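Local coordinates for sensor-type histidine kinase PrrB (Mycobacterium tuberculosis, PDB 1YS3), which uses ATP to phosphorylate protein histidine, probably as the sensor of the PrrB/PrrA two-component system, this chain being its ATP-binding catalytic domain, at residues 79-84 / 141-146. Residues are numbered along the deposited sequence; the frame is centred on the assembly and turned at random.
Sequences EIAIDD and RLVLRL
Two guanidinium groups carry the polar face: A81 CB lies over one face of R141, with NH1 3.3 Å from it, while at the edge lie D83 OD2 and, in the plane, a water, E79 OE1 standing too far off for a salt bridge; V143 CG1 sits over the centre of one face of R145, whose edge takes E79 OE2. The two strands illustrate how one face of an antiparallel pair can carry the charges, with A81 and V143 among them, while the other is apolar, here between inner strands of the five-stranded mixed sheet of a GHKL-type ATP-binding domain. R145 NE gives E79 OE2 a short bond of 2.7 Å, received on the anti lone pair, and NH2 adds a weak second one. With its CG anti to the backbone N (chi1 176°), R141 runs extended alongside D83, and NH1 meets the syn lone pair of OD2 at 3.2 Å. The NE and NH1 bonds are both bent, near 140°, each oxygen about 23° out of the guanidinium plane. E133 takes a further salt bridge from each arginine, and S135 bonds D83 OD1. Four backbone hydrogen bonds join I80 to L144 and I82 to L142, whose buried side chains face helix 44-60; there I82 CD1 packs 4.2 Å from L142 CG. The water links the two ion pairs, donating to E79 OE1 and accepting from R141 NH2 at 2.8 Å.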
ATOM      1  N   GLU B  79       2.726 -26.066  -3.362  1.00 27.05           N
ATOM      2  CA  GLU B  79       1.771 -26.481  -2.357  1.00 29.45           C
ATOM      3  C   GLU B  79       2.273 -26.059  -0.978  1.00 28.46           C
ATOM      4  O   GLU B  79       3.290 -26.552  -0.484  1.00 27.82           O
ATOM      5  CB  GLU B  79       1.578 -28.007  -2.455  1.00 28.45           C
ATOM      6  CG  GLU B  79       0.693 -28.648  -1.402  1.00 30.89           C
ATOM      7  CD  GLU B  79       0.476 -30.172  -1.756  1.00 32.93           C
ATOM      8  OE1 GLU B  79       1.381 -30.995  -1.493  1.00 40.91           O
ATOM      9  OE2 GLU B  79      -0.556 -30.489  -2.380  1.00 36.35           O
ATOM     10  N   ILE B  80       1.613 -25.061  -0.400  1.00 28.06           N
ATOM     11  CA  ILE B  80       1.935 -24.592   0.926  1.00 29.43           C
ATOM     12  C   ILE B  80       0.942 -25.273   1.897  1.00 30.64           C
ATOM     13  O   ILE B  80      -0.281 -25.303   1.666  1.00 30.52           O
ATOM     14  CB  ILE B  80       1.791 -23.030   1.040  1.00 29.90           C
ATOM     15  CG1 ILE B  80       2.786 -22.305   0.107  1.00 33.29           C
ATOM     16  CG2 ILE B  80       1.892 -22.534   2.534  1.00 23.03           C
ATOM     17  CD1 ILE B  80       2.180 -21.038  -0.498  1.00 33.65           C
ATOM     18  N   ALA B  81       1.478 -25.828   2.967  1.00 29.79           N
ATOM     19  CA  ALA B  81       0.655 -26.465   3.977  1.00 29.72           C
ATOM     20  C   ALA B  81       1.002 -25.884   5.311  1.00 29.89           C
ATOM     21  O   ALA B  81       2.159 -25.546   5.571  1.00 30.66           O
ATOM     22  CB  ALA B  81       0.840 -27.992   3.977  1.00 30.47           C
ATOM     23  N   ILE B  82      -0.033 -25.724   6.138  1.00 29.56           N
ATOM     24  CA  ILE B  82       0.113 -25.314   7.502  1.00 29.12           C
ATOM     25  C   ILE B  82      -0.553 -26.474   8.299  1.00 30.52           C
ATOM     26  O   ILE B  82      -1.776 -26.697   8.166  1.00 31.12           O
ATOM     27  CB  ILE B  82      -0.619 -23.963   7.755  1.00 28.86           C
ATOM     28  CG1 ILE B  82      -0.115 -22.852   6.775  1.00 26.29           C
ATOM     29  CG2 ILE B  82      -0.489 -23.527   9.266  1.00 25.79           C
ATOM     30  CD1 ILE B  82      -1.053 -22.643   5.531  1.00 29.23           C
ATOM     31  N   ASP B  83       0.255 -27.225   9.048  1.00 31.08           N
ATOM     32  CA  ASP B  83      -0.187 -28.377   9.879  1.00 30.86           C
ATOM     33  C   ASP B  83      -0.126 -27.952  11.338  1.00 30.44           C
ATOM     34  O   ASP B  83       0.786 -27.219  11.729  1.00 29.62           O
ATOM     35  CB  ASP B  83       0.758 -29.597   9.720  1.00 31.42           C
ATOM     36  CG  ASP B  83       0.579 -30.337   8.396  1.00 37.85           C
ATOM     37  OD1 ASP B  83       0.089 -31.484   8.447  1.00 43.86           O
ATOM     38  OD2 ASP B  83       0.975 -29.819   7.304  1.00 39.03           O
ATOM     39  N   ASP B  84      -1.078 -28.406  12.165  1.00 30.59           N
ATOM     40  CA  ASP B  84      -1.050 -28.070  13.599  1.00 30.01           C
ATOM     41  C   ASP B  84      -1.467 -29.309  14.433  1.00 32.79           C
ATOM     42  O   ASP B  84      -2.038 -30.297  13.871  1.00 32.93           O
ATOM     43  CB  ASP B  84      -1.920 -26.845  13.915  1.00 29.23           C
ATOM     44  CG  ASP B  84      -3.455 -27.096  13.656  1.00 33.21           C
ATOM     45  OD1 ASP B  84      -4.149 -27.636  14.526  1.00 38.14           O
ATOM     46  OD2 ASP B  84      -3.995 -26.679  12.610  1.00 35.98           O
ATOM     47  N   ARG B 141      -4.768 -29.626   8.597  1.00 33.33           N
ATOM     48  CA  ARG B 141      -3.749 -29.439   7.585  1.00 32.18           C
ATOM     49  C   ARG B 141      -4.407 -28.540   6.561  1.00 31.24           C
ATOM     50  O   ARG B 141      -5.348 -28.940   5.837  1.00 29.98           O
ATOM     51  CB  ARG B 141      -3.315 -30.761   6.979  1.00 32.69           C
ATOM     52  CG  ARG B 141      -2.311 -30.655   5.850  1.00 34.80           C
ATOM     53  CD  ARG B 141      -1.570 -31.957   5.572  1.00 29.22           C
ATOM     54  NE  ARG B 141      -1.176 -31.998   4.159  1.00 39.47           N
ATOM     55  CZ  ARG B 141       0.020 -31.647   3.681  1.00 39.08           C
ATOM     56  NH1 ARG B 141       0.998 -31.292   4.513  1.00 37.82           N
ATOM     57  NH2 ARG B 141       0.237 -31.691   2.357  1.00 31.57           N
ATOM     58  N   LEU B 142      -3.971 -27.291   6.587  1.00 30.45           N
ATOM     59  CA  LEU B 142      -4.468 -26.286   5.623  1.00 29.83           C
ATOM     60  C   LEU B 142      -3.482 -26.297   4.432  1.00 30.13           C
ATOM     61  O   LEU B 142      -2.295 -26.054   4.609  1.00 30.50           O
ATOM     62  CB  LEU B 142      -4.589 -24.913   6.303  1.00 28.75           C
ATOM     63  CG  LEU B 142      -5.107 -23.691   5.520  1.00 31.08           C
ATOM     64  CD1 LEU B 142      -6.221 -24.118   4.671  1.00 27.41           C
ATOM     65  CD2 LEU B 142      -5.593 -22.516   6.379  1.00 30.80           C
ATOM     66  N   VAL B 143      -3.993 -26.596   3.239  1.00 30.96           N
ATOM     67  CA  VAL B 143      -3.194 -26.665   2.017  1.00 30.00           C
ATOM     68  C   VAL B 143      -3.643 -25.573   1.048  1.00 29.75           C
ATOM     69  O   VAL B 143      -4.828 -25.493   0.689  1.00 29.18           O
ATOM     70  CB  VAL B 143      -3.286 -28.085   1.355  1.00 30.03           C
ATOM     71  CG1 VAL B 143      -2.244 -28.277   0.264  1.00 30.10           C
ATOM     72  CG2 VAL B 143      -3.104 -29.161   2.394  1.00 31.65           C
ATOM     73  N   LEU B 144      -2.711 -24.695   0.675  1.00 30.07           N
ATOM     74  CA  LEU B 144      -2.916 -23.761  -0.443  1.00 31.60           C
ATOM     75  C   LEU B 144      -2.163 -24.285  -1.647  1.00 32.11           C
ATOM     76  O   LEU B 144      -0.944 -24.519  -1.576  1.00 32.05           O
ATOM     77  CB  LEU B 144      -2.364 -22.370  -0.189  1.00 32.23           C
ATOM     78  CG  LEU B 144      -2.438 -21.496   1.041  1.00 39.55           C
ATOM     79  CD1 LEU B 144      -2.871 -20.121   0.514  1.00 46.15           C
ATOM     80  CD2 LEU B 144      -3.389 -21.984   2.088  1.00 45.54           C
ATOM     81  N   ARG B 145      -2.855 -24.458  -2.759  1.00 30.70           N
ATOM     82  CA  ARG B 145      -2.145 -24.891  -3.957  1.00 31.37           C
ATOM     83  C   ARG B 145      -2.186 -23.733  -4.941  1.00 31.16           C
ATOM     84  O   ARG B 145      -3.255 -23.384  -5.370  1.00 30.66           O
ATOM     85  CB  ARG B 145      -2.785 -26.128  -4.568  1.00 30.58           C
ATOM     86  CG  ARG B 145      -2.573 -27.360  -3.642  1.00 34.63           C
ATOM     87  CD  ARG B 145      -3.309 -28.616  -4.100  1.00 34.84           C
ATOM     88  NE  ARG B 145      -3.044 -29.760  -3.206  1.00 43.22           N
ATOM     89  CZ  ARG B 145      -3.880 -30.236  -2.256  1.00 48.51           C
ATOM     90  NH1 ARG B 145      -5.096 -29.706  -2.047  1.00 39.48           N
ATOM     91  NH2 ARG B 145      -3.486 -31.262  -1.489  1.00 46.71           N
ATOM     92  N   LEU B 146      -1.006 -23.228  -5.340  1.00 30.04           N
ATOM     93  CA  LEU B 146      -0.915 -22.004  -6.166  1.00 29.68           C
ATOM     94  C   LEU B 146      -0.183 -22.292  -7.457  1.00 30.07           C
ATOM     95  O   LEU B 146       0.912 -22.864  -7.443  1.00 29.82           O
ATOM     96  CB  LEU B 146      -0.143 -20.941  -5.367  1.00 30.02           C
ATOM     97  CG  LEU B 146      -0.717 -20.534  -3.993  1.00 31.69           C
ATOM     98  CD1 LEU B 146       0.155 -19.410  -3.396  1.00 35.03           C
ATOM     99  CD2 LEU B 146      -2.232 -20.139  -4.034  1.00 30.68           C
TER
HETATM  100  O   HOH W   1       2.408 -30.740   0.775  1.00 36.74           O